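Local coordinates for protein methyl-coenzyme M reductase subunit gamma (Methanosarcina barkeri, PDB 1E6Y) that forms part of the nickel enzyme that, using coenzyme F430, reduces methyl-coenzyme M with coenzyme B to release methane in the last step of methanogenesis, at residues G9-S12 against V13-N16; S102-A105 against A106-R110; C133-V136 against Q137-E141; I142-H145 against A146-G149; D185-Q188 against V189-L193. All coordinates share one frame; numbering follows the deposited sequence.

How the contacts relate
Contacts 2, 3 and 4 form a connected, buried group. Contact 2 ends helix 98-108 and packs on contact 3, the end of helix 127-139, with Phe104 CZ 3.6 Å from Val136 CG1. Contact 3 runs on into contact 4, where Thr143 OG1 lies 2.6 Å from Gln137 O, a probable hydrogen bond. Contact 1 and contact 5 lie on opposite sides of the chain's centre, their own centres about 35 Å apart. Contact 5 lies close to the cofactor, the Val189 side chain about 8 Å from factor 430; the side chains of Gln188 in contact 5 and Ser102 in contact 2 are about 9 and 10 Å from that of Arg120, which binds coenzyme M.

Contact 1 of 5, residues G9-S12 against V13-N16; sequences GATS and VAAN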
loop_
_atom_site.group_PDB
_atom_site.type_symbol
_atom_site.label_atom_id
_atom_site.label_comp_id
_atom_site.label_asym_id
_atom_site.label_seq_id
_atom_site.Cartn_x
_atom_site.Cartn_y
_atom_site.Cartn_z
ATOM N N GLY C 9 -19.729 -43.666 -13.711
ATOM C CA GLY C 9 -18.700 -44.627 -14.059
ATOM C C GLY C 9 -19.141 -46.068 -13.913
ATOM O O GLY C 9 -19.952 -46.399 -13.047
ATOM N N ALA C 10 -18.533 -46.940 -14.708
ATOM C CA ALA C 10 -18.925 -48.343 -14.741
ATOM C C ALA C 10 -17.731 -49.293 -14.637
ATOM O O ALA C 10 -17.838 -50.470 -14.988
ATOM C CB ALA C 10 -19.717 -48.624 -16.014
ATOM N N THR C 11 -16.605 -48.791 -14.136
ATOM C CA THR C 11 -15.435 -49.632 -13.901
ATOM C C THR C 11 -15.373 -50.058 -12.440
ATOM O O THR C 11 -16.182 -49.616 -11.621
ATOM C CB THR C 11 -14.116 -48.901 -14.249
ATOM O OG1 THR C 11 -13.981 -47.732 -13.429
ATOM C CG2 THR C 11 -14.090 -48.504 -15.720
ATOM N N SER C 12 -14.378 -50.881 -12.112
ATOM C CA SER C 12 -14.145 -51.299 -10.734
ATOM C C SER C 12 -13.798 -50.101 -9.860
ATOM O O SER C 12 -14.202 -50.035 -8.699
ATOM C CB SER C 12 -13.012 -52.326 -10.667
ATOM O OG SER C 12 -11.779 -51.756 -11.070
ATOM N N VAL C 13 -13.074 -49.143 -10.438
ATOM C CA VAL C 13 -12.679 -47.929 -9.728
ATOM C C VAL C 13 -13.899 -47.099 -9.335
ATOM O O VAL C 13 -14.032 -46.694 -8.179
ATOM C CB VAL C 13 -11.729 -47.066 -10.586
ATOM C CG1 VAL C 13 -11.451 -45.742 -9.896
ATOM C CG2 VAL C 13 -10.425 -47.810 -10.822
ATOM N N ALA C 14 -14.817 -46.912 -10.281
ATOM C CA ALA C 14 -16.056 -46.180 -10.030
ATOM C C ALA C 14 -16.934 -46.906 -9.014
ATOM O O ALA C 14 -17.536 -46.277 -8.140
ATOM C CB ALA C 14 -16.812 -45.984 -11.335
ATOM N N ALA C 15 -16.976 -48.233 -9.113
ATOM C CA ALA C 15 -17.729 -49.059 -8.173
ATOM C C ALA C 15 -17.140 -48.953 -6.772
ATOM O O ALA C 15 -17.872 -48.827 -5.791
ATOM C CB ALA C 15 -17.733 -50.513 -8.637
ATOM N N ASN C 16 -15.813 -48.949 -6.688
ATOM C CA ASN C 16 -15.127 -48.788 -5.411
ATOM C C ASN C 16 -15.340 -47.391 -4.838
ATOM O O ASN C 16 -15.566 -47.242 -3.638
ATOM C CB ASN C 16 -13.630 -49.062 -5.568
ATOM C CG ASN C 16 -13.330 -50.528 -5.797
ATOM O OD1 ASN C 16 -13.976 -51.403 -5.217
ATOM N ND2 ASN C 16 -12.363 -50.807 -6.660
#
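Thr11 turns its hydroxyl back over the first turn of helix 12-22, an N-cap. OG1 sits between the backbone N and the carbonyl carbon of its own residue (chi1 61°), which points it at the Ala14 amide. The capping bond from Ala14 N to Thr11 OG1 is weak at 3.4 Å, though nearly straight at 167°. The same hydroxyl is also hydrogen-bonded to Asp225 OD2, so the Asp225 carboxylate lies by the helix start, where it probably interacts favourably with the helix dipole. Thr11 O then accepts from Ala15 N at 3.0 Å, and Ser12 O accepts from Asn16 N in the next regular helical bond.

The Ala14 methyl points back toward the incoming chain and lies 3.5 Å from Gly9 C. A side chain on Gly9 would run into that methyl, and the backbone angles of Gly9 by themselves call for glycine. Asn16 places CG beside its own backbone N, anti to the carbonyl carbon (chi1 -71°), and its side-chain amide lies alongside the Ser12 carbonyl without bonding to it. The hydrogen bonds of that amide go to Lys210 O and Thr212 O, tying the helix to a later part of the chain. The Ala15 methyl rests over the start of the turn, its CB 3.5 Å from Thr11 O.

Contact 2 of 5, residues S102-A105 against A106-R110; sequences SYFA and AINFR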
loop_
_atom_site.group_PDB
_atom_site.type_symbol
_atom_site.label_atom_id
_atom_site.label_comp_id
_atom_site.label_asym_id
_atom_site.label_seq_id
_atom_site.Cartn_x
_atom_site.Cartn_y
_atom_site.Cartn_z
ATOM N N SER C 102 -12.511 -38.277 2.110
ATOM C CA SER C 102 -13.253 -37.115 2.583
ATOM C C SER C 102 -14.753 -37.229 2.313
ATOM O O SER C 102 -15.566 -36.859 3.164
ATOM C CB SER C 102 -12.694 -35.843 1.949
ATOM O OG SER C 102 -11.439 -35.524 2.522
ATOM N N TYR C 103 -15.112 -37.791 1.158
ATOM C CA TYR C 103 -16.516 -38.054 0.829
ATOM C C TYR C 103 -17.097 -39.084 1.784
ATOM O O TYR C 103 -18.211 -38.927 2.273
ATOM C CB TYR C 103 -16.657 -38.575 -0.607
ATOM C CG TYR C 103 -16.158 -37.631 -1.675
ATOM C CD1 TYR C 103 -16.088 -36.253 -1.451
ATOM C CD2 TYR C 103 -15.689 -38.124 -2.889
ATOM C CE1 TYR C 103 -15.549 -35.394 -2.410
ATOM C CE2 TYR C 103 -15.146 -37.278 -3.849
ATOM C CZ TYR C 103 -15.075 -35.916 -3.604
ATOM O OH TYR C 103 -14.491 -35.099 -4.545
ATOM N N PHE C 104 -16.331 -40.143 2.033
ATOM C CA PHE C 104 -16.692 -41.152 3.020
ATOM C C PHE C 104 -17.051 -40.514 4.368
ATOM O O PHE C 104 -18.098 -40.813 4.944
ATOM C CB PHE C 104 -15.533 -42.145 3.186
ATOM C CG PHE C 104 -15.610 -42.978 4.435
ATOM C CD1 PHE C 104 -16.558 -43.990 4.557
ATOM C CD2 PHE C 104 -14.745 -42.736 5.497
ATOM C CE1 PHE C 104 -16.645 -44.749 5.722
ATOM C CE2 PHE C 104 -14.824 -43.490 6.666
ATOM C CZ PHE C 104 -15.776 -44.497 6.778
ATOM N N ALA C 105 -16.202 -39.604 4.838
ATOM C CA ALA C 105 -16.399 -38.958 6.132
ATOM C C ALA C 105 -17.597 -38.011 6.120
ATOM O O ALA C 105 -18.459 -38.088 6.994
ATOM C CB ALA C 105 -15.136 -38.204 6.542
ATOM N N ALA C 106 -17.693 -37.189 5.077
ATOM C CA ALA C 106 -18.756 -36.187 4.968
ATOM C C ALA C 106 -20.149 -36.809 4.856
ATOM O O ALA C 106 -21.119 -36.283 5.404
ATOM C CB ALA C 106 -18.496 -35.283 3.770
ATOM N N ILE C 107 -20.240 -37.927 4.140
ATOM C CA ILE C 107 -21.523 -38.566 3.864
ATOM C C ILE C 107 -22.000 -39.448 5.023
ATOM O O ILE C 107 -23.196 -39.501 5.312
ATOM C CB ILE C 107 -21.445 -39.405 2.558
ATOM C CG1 ILE C 107 -21.303 -38.468 1.357
ATOM C CG2 ILE C 107 -22.688 -40.282 2.397
ATOM C CD1 ILE C 107 -20.905 -39.164 0.070
ATOM N N ASN C 108 -21.064 -40.069 5.735
ATOM C CA ASN C 108 -21.419 -41.136 6.669
ATOM C C ASN C 108 -21.258 -40.797 8.150
ATOM O O ASN C 108 -21.715 -41.551 9.012
ATOM C CB ASN C 108 -20.621 -42.399 6.340
ATOM C CG ASN C 108 -20.926 -42.927 4.957
ATOM O OD1 ASN C 108 -22.009 -43.454 4.711
ATOM N ND2 ASN C 108 -19.988 -42.754 4.035
ATOM N N PHE C 109 -20.628 -39.665 8.448
ATOM C CA PHE C 109 -20.391 -39.279 9.835
ATOM C C PHE C 109 -20.885 -37.870 10.128
ATOM O O PHE C 109 -20.807 -36.988 9.271
ATOM C CB PHE C 109 -18.899 -39.388 10.172
ATOM C CG PHE C 109 -18.393 -40.802 10.181
ATOM C CD1 PHE C 109 -18.023 -41.427 8.995
ATOM C CD2 PHE C 109 -18.389 -41.540 11.360
ATOM C CE1 PHE C 109 -17.671 -42.775 8.981
ATOM C CE2 PHE C 109 -18.035 -42.887 11.354
ATOM C CZ PHE C 109 -17.677 -43.505 10.165
ATOM N N ARG C 110 -21.411 -37.672 11.335
ATOM C CA ARG C 110 -21.936 -36.366 11.732
ATOM C C ARG C 110 -20.842 -35.516 12.375
ATOM O O ARG C 110 -20.041 -36.019 13.151
ATOM C CB ARG C 110 -23.070 -36.532 12.750
ATOM C CG ARG C 110 -24.153 -37.493 12.253
ATOM C CD ARG C 110 -25.312 -37.497 13.252
ATOM N NE ARG C 110 -26.061 -36.238 13.106
ATOM C CZ ARG C 110 -26.250 -35.397 14.120
ATOM N NH1 ARG C 110 -26.940 -34.284 13.879
ATOM N NH2 ARG C 110 -25.743 -35.639 15.316
#
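Phe104 O is gripped twice by Asn108, once by the side chain and once by the backbone. Asn108 ND2 reaches it at 2.9 Å, in the carbonyl plane and on a lone pair, while Asn108 N lies 3.2 Å from Phe104 O and is tilted 30° from that plane. With CG anti to its own carbonyl carbon (chi1 -62°), Asn108 folds back along the helix; the Asn108 and Phe104 side chains cross at about a right angle, though the amide and ring planes are not perpendicular. Asn108 ND2 also donates to Met21 O, which links this turn to helix 12-22.

These bonds belong to the C-terminal end of helix 98-108, where Phe109 is the first residue to leave helical geometry. Its N still donates to Ala105 O at 3.1 Å. The departing chain swings the Phe109 ring against Phe104 in an offset edge-to-face pair, with the planes 67° apart and the centroids separated by 5.4 Å. Phe109 CE1 approaches Phe104 CZ to 3.4 Å, and both rings also lean on helix 127-139. Beside Asn108 in the chain, the Ile107 side chain lies against the Tyr103 carbonyl of the preceding turn, its CD1 3.5 Å from Tyr103 O. Tyr103 OH is hydrogen-bonded to Asp333 of the beta subunit.

Contact 3 of 5, residues C133-V136 against Q137-E141; sequences CAKV and QMETE
Residues 133-139 form the last turns of helix 127-139, and Thr140 is the first to leave helical geometry. Gln137 N donates to Cys133 O, Met138 N to Ala134 O and Glu139 N to Lys135 O. At the end, Val136 O takes two bonds from one residue, from Thr140 N at 3.0 Å and from Thr140 OG1 at 2.7 Å, reached from opposite faces of the carbonyl plane. Thr140 OG1 gets there by standing between its own backbone N and carbonyl carbon (chi1 67°), while Thr140 CG2 packs 3.8 Å from Val136 CG1.

On another side of the helix, Lys135 bends at its last two torsions, and Lys135 NZ meets Glu139 OE2 at 2.9 Å in a salt bridge. The ammonium comes from above the carboxylate plane, 45° out of it. Both partners also hold Ile31: its N donates to Glu139 OE2, and its O accepts from Lys135 NZ. With an alanine in place of Glu139, the Lys135 ammonium is likely to lose this carboxylate partner and the Ile31 amide its acceptor. The Gln137 chain extends toward Cys133, its NE2 3.7 Å from SG, while OE1 accepts from Arg101. The i, i+4 ion pair thus also fastens the Ile31 backbone to the helix end.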
loop_
_atom_site.group_PDB
_atom_site.type_symbol
_atom_site.label_atom_id
_atom_site.label_comp_id
_atom_site.label_asym_id
_atom_site.label_seq_id
_atom_site.Cartn_x
_atom_site.Cartn_y
_atom_site.Cartn_z
ATOM N N CYS C 133 -14.977 -42.694 13.540
ATOM C CA CYS C 133 -14.628 -42.618 12.127
ATOM C C CYS C 133 -13.287 -43.300 11.865
ATOM O O CYS C 133 -13.146 -44.071 10.908
ATOM C CB CYS C 133 -14.561 -41.154 11.684
ATOM S SG CYS C 133 -14.120 -40.939 9.956
ATOM N N ALA C 134 -12.327 -43.040 12.751
ATOM C CA ALA C 134 -10.997 -43.635 12.676
ATOM C C ALA C 134 -11.051 -45.161 12.675
ATOM O O ALA C 134 -10.367 -45.809 11.884
ATOM C CB ALA C 134 -10.147 -43.144 13.838
ATOM N N LYS C 135 -11.907 -45.726 13.525
ATOM C CA LYS C 135 -12.018 -47.176 13.658
ATOM C C LYS C 135 -12.461 -47.836 12.358
ATOM O O LYS C 135 -11.902 -48.855 11.954
ATOM C CB LYS C 135 -12.994 -47.535 14.780
ATOM C CG LYS C 135 -13.012 -49.013 15.141
ATOM C CD LYS C 135 -13.583 -49.218 16.529
ATOM C CE LYS C 135 -12.715 -50.164 17.344
ATOM N NZ LYS C 135 -12.981 -51.588 17.003
ATOM N N VAL C 136 -13.430 -47.225 11.680
ATOM C CA VAL C 136 -13.911 -47.746 10.407
ATOM C C VAL C 136 -12.826 -47.651 9.336
ATOM O O VAL C 136 -12.609 -48.599 8.581
ATOM C CB VAL C 136 -15.178 -46.994 9.922
ATOM C CG1 VAL C 136 -15.660 -47.572 8.597
ATOM C CG2 VAL C 136 -16.281 -47.097 10.971
ATOM N N GLN C 137 -12.085 -46.548 9.335
ATOM C CA GLN C 137 -11.005 -46.363 8.372
ATOM C C GLN C 137 -9.859 -47.342 8.609
ATOM O O GLN C 137 -9.246 -47.822 7.659
ATOM C CB GLN C 137 -10.480 -44.930 8.422
ATOM C CG GLN C 137 -11.493 -43.888 7.988
ATOM C CD GLN C 137 -10.844 -42.575 7.594
ATOM O OE1 GLN C 137 -10.379 -42.418 6.464
ATOM N NE2 GLN C 137 -10.798 -41.628 8.528
ATOM N N MET C 138 -9.636 -47.702 9.871
ATOM C CA MET C 138 -8.559 -48.618 10.235
ATOM C C MET C 138 -8.905 -50.073 9.920
ATOM O O MET C 138 -8.029 -50.855 9.552
ATOM C CB MET C 138 -8.227 -48.490 11.726
ATOM C CG MET C 138 -7.592 -47.165 12.133
ATOM S SD MET C 138 -6.006 -46.841 11.332
ATOM C CE MET C 138 -4.900 -47.849 12.331
ATOM N N GLU C 139 -10.182 -50.424 10.064
ATOM C CA GLU C 139 -10.611 -51.822 10.027
ATOM C C GLU C 139 -11.103 -52.292 8.663
ATOM O O GLU C 139 -11.033 -53.481 8.352
ATOM C CB GLU C 139 -11.708 -52.068 11.068
ATOM C CG GLU C 139 -11.237 -51.956 12.513
ATOM C CD GLU C 139 -12.290 -52.392 13.522
ATOM O OE1 GLU C 139 -13.497 -52.303 13.217
ATOM O OE2 GLU C 139 -11.906 -52.812 14.632
ATOM N N THR C 140 -11.614 -51.367 7.857
ATOM C CA THR C 140 -12.257 -51.734 6.602
ATOM C C THR C 140 -11.338 -51.597 5.393
ATOM O O THR C 140 -10.213 -51.101 5.499
ATOM C CB THR C 140 -13.533 -50.904 6.352
ATOM O OG1 THR C 140 -13.184 -49.531 6.142
ATOM C CG2 THR C 140 -14.484 -51.021 7.535
ATOM N N GLU C 141 -11.863 -51.982 4.233
ATOM C CA GLU C 141 -11.087 -52.068 3.004
ATOM C C GLU C 141 -10.587 -50.715 2.500
ATOM O O GLU C 141 -9.711 -50.666 1.636
ATOM C CB GLU C 141 -11.919 -52.741 1.911
ATOM C CG GLU C 141 -13.170 -51.969 1.525
ATOM C CD GLU C 141 -13.936 -52.620 0.396
ATOM O OE1 GLU C 141 -15.120 -52.954 0.597
ATOM O OE2 GLU C 141 -13.358 -52.793 -0.695
#

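Contact 4 of 5, residues I142-H145 against A146-G149; sequences ITDH and ALAG
Asp144 swings its CG anti to the backbone N (chi1 178°), and this brings OD2 round to the two amides that follow His145. Leu147 N donates to Asp144 OD2 at 2.9 Å in a nearly straight bond (160°), arriving on the anti side of the carboxylate, somewhat tilted from its plane. Ala146 N reaches the same oxygen at 3.1 Å, but from well above the plane, and this bond closes an Asx turn. The other oxygen, Asp144 OD1, accepts from Met203 N, so three backbone amides share one carboxylate. A leucine in place of this aspartate would probably leave the amides of Ala146, Leu147 and Met203 without this acceptor and let the turn shift.

The turn links helix 127-139 to strand 148-150, an outer strand of the four-stranded antiparallel sheet within this chain. As the chain enters that strand, Ala148 N makes a weak bond to Asp144 O at 2.8 Å. The Thr143 methyl CG2 lies 4.0 Å from Ala148 CB, and it also covers one face of the His145 imidazole, 3.4 Å above the ring plane and offset toward its rim. At the ring edge a water lies in plane, 2.8 Å from His145 ND1, and it donates to Ala148 O at 3.1 Å. His145 NE2 is hydrogen-bonded to Met138 O, back at the end of the helix. The imidazole is therefore held at both nitrogens, and the buried carboxylate, met by three N-H groups, is likely to be stabilised as the anion.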
loop_
_atom_site.group_PDB
_atom_site.type_symbol
_atom_site.label_atom_id
_atom_site.label_comp_id
_atom_site.label_asym_id
_atom_site.label_seq_id
_atom_site.Cartn_x
_atom_site.Cartn_y
_atom_site.Cartn_z
ATOM N N ILE C 142 -11.135 -49.626 3.040
ATOM C CA ILE C 142 -10.717 -48.284 2.637
ATOM C C ILE C 142 -9.228 -48.062 2.925
ATOM O O ILE C 142 -8.574 -47.265 2.257
ATOM C CB ILE C 142 -11.570 -47.186 3.342
ATOM C CG1 ILE C 142 -11.325 -45.821 2.683
ATOM C CG2 ILE C 142 -11.244 -47.125 4.828
ATOM C CD1 ILE C 142 -12.417 -44.803 2.946
ATOM N N THR C 143 -8.675 -48.859 3.834
ATOM C CA THR C 143 -7.251 -48.785 4.135
ATOM C C THR C 143 -6.550 -50.128 3.957
ATOM O O THR C 143 -6.985 -51.146 4.504
ATOM C CB THR C 143 -7.006 -48.295 5.576
ATOM O OG1 THR C 143 -7.645 -47.027 5.769
ATOM C CG2 THR C 143 -5.517 -48.140 5.839
ATOM N N ASP C 144 -5.523 -50.138 3.111
ATOM C CA ASP C 144 -4.487 -51.158 3.199
ATOM C C ASP C 144 -3.302 -50.559 3.941
ATOM O O ASP C 144 -2.800 -49.503 3.561
ATOM C CB ASP C 144 -4.037 -51.608 1.814
ATOM C CG ASP C 144 -2.916 -52.629 1.881
ATOM O OD1 ASP C 144 -3.195 -53.785 2.257
ATOM O OD2 ASP C 144 -1.748 -52.253 1.661
ATOM N N HIS C 145 -2.820 -51.262 4.959
ATOM C CA HIS C 145 -1.826 -50.691 5.854
ATOM C C HIS C 145 -0.381 -50.828 5.385
ATOM O O HIS C 145 0.531 -50.334 6.044
ATOM C CB HIS C 145 -1.994 -51.267 7.258
ATOM C CG HIS C 145 -3.218 -50.770 7.957
ATOM N ND1 HIS C 145 -3.327 -49.483 8.440
ATOM C CD2 HIS C 145 -4.414 -51.363 8.191
ATOM C CE1 HIS C 145 -4.538 -49.305 8.938
ATOM N NE2 HIS C 145 -5.218 -50.427 8.798
ATOM N N ALA C 146 -0.182 -51.440 4.223
ATOM C CA ALA C 146 1.111 -51.388 3.548
ATOM C C ALA C 146 1.149 -50.177 2.619
ATOM O O ALA C 146 2.090 -49.382 2.659
ATOM C CB ALA C 146 1.351 -52.664 2.750
ATOM N N LEU C 147 0.094 -50.024 1.822
ATOM C CA LEU C 147 0.014 -48.958 0.829
ATOM C C LEU C 147 -0.399 -47.618 1.434
ATOM O O LEU C 147 -0.248 -46.574 0.799
ATOM C CB LEU C 147 -0.961 -49.347 -0.285
ATOM C CG LEU C 147 -0.501 -50.507 -1.173
ATOM C CD1 LEU C 147 -1.645 -50.964 -2.050
ATOM C CD2 LEU C 147 0.682 -50.071 -2.020
ATOM N N ALA C 148 -0.913 -47.653 2.661
ATOM C CA ALA C 148 -1.282 -46.432 3.375
ATOM C C ALA C 148 -0.571 -46.358 4.722
ATOM O O ALA C 148 0.044 -47.331 5.164
ATOM C CB ALA C 148 -2.796 -46.375 3.576
ATOM N N GLY C 149 -0.629 -45.188 5.350
ATOM C CA GLY C 149 -0.074 -45.025 6.682
ATOM C C GLY C 149 -0.762 -43.902 7.432
ATOM O O GLY C 149 -1.153 -42.900 6.831
HETATM O O HOH W 1 -0.865 -48.191 7.961
#

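Contact 5 of 5, residues D185-Q188 against V189-L193; sequences DKDQ and VAIPL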
loop_
_atom_site.group_PDB
_atom_site.type_symbol
_atom_site.label_atom_id
_atom_site.label_comp_id
_atom_site.label_asym_id
_atom_site.label_seq_id
_atom_site.Cartn_x
_atom_site.Cartn_y
_atom_site.Cartn_z
ATOM N N ASP C 185 4.475 -49.450 15.468
ATOM C CA ASP C 185 5.020 -49.352 16.819
ATOM C C ASP C 185 5.332 -47.919 17.249
ATOM O O ASP C 185 6.045 -47.695 18.230
ATOM C CB ASP C 185 6.268 -50.237 16.959
ATOM C CG ASP C 185 7.315 -49.975 15.880
ATOM O OD1 ASP C 185 7.217 -48.968 15.142
ATOM O OD2 ASP C 185 8.259 -50.782 15.784
ATOM N N LYS C 186 4.825 -46.956 16.482
ATOM C CA LYS C 186 4.846 -45.543 16.862
ATOM C C LYS C 186 3.456 -44.974 16.591
ATOM O O LYS C 186 2.705 -45.540 15.792
ATOM C CB LYS C 186 5.879 -44.776 16.026
ATOM C CG LYS C 186 7.280 -45.367 16.044
ATOM C CD LYS C 186 8.227 -44.542 15.192
ATOM C CE LYS C 186 9.543 -45.263 14.969
ATOM N NZ LYS C 186 10.456 -44.483 14.090
ATOM N N ASP C 187 3.095 -43.880 17.262
ATOM C CA ASP C 187 1.824 -43.222 16.956
ATOM C C ASP C 187 1.932 -42.417 15.660
ATOM O O ASP C 187 2.960 -42.469 14.985
ATOM C CB ASP C 187 1.336 -42.353 18.134
ATOM C CG ASP C 187 2.247 -41.158 18.444
ATOM O OD1 ASP C 187 3.085 -40.759 17.607
ATOM O OD2 ASP C 187 2.073 -40.570 19.531
ATOM N N GLN C 188 0.879 -41.689 15.303
ATOM C CA GLN C 188 0.841 -41.038 13.998
ATOM C C GLN C 188 1.767 -39.830 13.871
ATOM O O GLN C 188 2.054 -39.387 12.760
ATOM C CB GLN C 188 -0.597 -40.662 13.614
ATOM C CG GLN C 188 -1.259 -39.593 14.468
ATOM C CD GLN C 188 -2.673 -39.288 14.003
ATOM O OE1 GLN C 188 -2.973 -39.336 12.804
ATOM N NE2 GLN C 188 -3.560 -39.001 14.950
ATOM N N VAL C 189 2.298 -39.349 14.993
ATOM C CA VAL C 189 3.375 -38.361 14.948
ATOM C C VAL C 189 4.726 -38.956 15.359
ATOM O O VAL C 189 5.627 -38.241 15.806
ATOM C CB VAL C 189 3.047 -37.109 15.813
ATOM C CG1 VAL C 189 1.950 -36.291 15.144
ATOM C CG2 VAL C 189 2.634 -37.518 17.217
ATOM N N ALA C 190 4.849 -40.273 15.194
ATOM C CA ALA C 190 6.124 -40.988 15.291
ATOM C C ALA C 190 6.731 -41.074 16.693
ATOM O O ALA C 190 7.929 -41.327 16.839
ATOM C CB ALA C 190 7.142 -40.393 14.311
ATOM N N ILE C 191 5.899 -40.927 17.720
ATOM C CA ILE C 191 6.332 -41.193 19.091
ATOM C C ILE C 191 6.151 -42.679 19.391
ATOM O O ILE C 191 5.070 -43.234 19.179
ATOM C CB ILE C 191 5.521 -40.364 20.115
ATOM C CG1 ILE C 191 5.679 -38.872 19.820
ATOM C CG2 ILE C 191 5.996 -40.668 21.537
ATOM C CD1 ILE C 191 4.848 -37.983 20.712
ATOM N N PRO C 192 7.235 -43.360 19.809
ATOM C CA PRO C 192 7.231 -44.817 19.991
ATOM C C PRO C 192 6.160 -45.300 20.967
ATOM O O PRO C 192 5.935 -44.688 22.015
ATOM C CB PRO C 192 8.641 -45.112 20.499
ATOM C CG PRO C 192 9.464 -44.015 19.918
ATOM C CD PRO C 192 8.583 -42.800 20.010
ATOM N N LEU C 193 5.468 -46.370 20.583
ATOM C CA LEU C 193 4.410 -46.949 21.406
ATOM C C LEU C 193 4.975 -47.939 22.420
ATOM O O LEU C 193 6.014 -48.559 22.182
ATOM C CB LEU C 193 3.380 -47.661 20.524
ATOM C CG LEU C 193 2.584 -46.811 19.532
ATOM C CD1 LEU C 193 1.594 -47.692 18.787
ATOM C CD2 LEU C 193 1.866 -45.690 20.264
HETATM O O HOH W 2 10.430 -41.820 15.478
#
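This is the tip of a beta hairpin, where strand 181-186 turns into strand 192-198 at one margin of the three-stranded antiparallel sheet. A type I beta turn runs from Asp187 to Ala190, closed by Ala190 N donating to Asp187 O at 2.9 Å. Lys186 and Pro192 face each other as a non-hydrogen-bonded antiparallel pair, their side chains diverging. Around it, Leu193 N donates to Asp185 O at 2.8 Å in an almost straight bond (174°), and Asp187 N donates to Ile191 O.

Asp187 does most of the work inside the turn. Its CG stands between the backbone N and the carbonyl carbon (chi1 65°), which brings OD1 to the amides of Val189 and Ile191. Ile191 N donates to Asp187 OD1 at 2.8 Å from above the carboxylate plane, and Val189 N adds a weak bond to the same oxygen. The carboxylate has hydrocarbon close by, with Asp187 OD1 3.3 Å from Val189 CG2 and OD2 near Ile191 CB. Leu193 folds its branch over the opposite strand, CG lying 3.6 Å from Lys186 C.

The Lys186 chain extends past Ala190, its CD 3.6 Å from Ala190 O, and a water joins Lys186 NZ to that same carbonyl. Lys186 NZ also donates to Leu172 O, while Asp185 OD2 forms a salt bridge with Arg176. Gln188 reaches inward to Leu40 O and Tyr84 O through NE2. One carboxylate oxygen thus accepts a good bond from Ile191 N and a weak one from Val189 N, so the negative charge of Asp187 probably favours the turn.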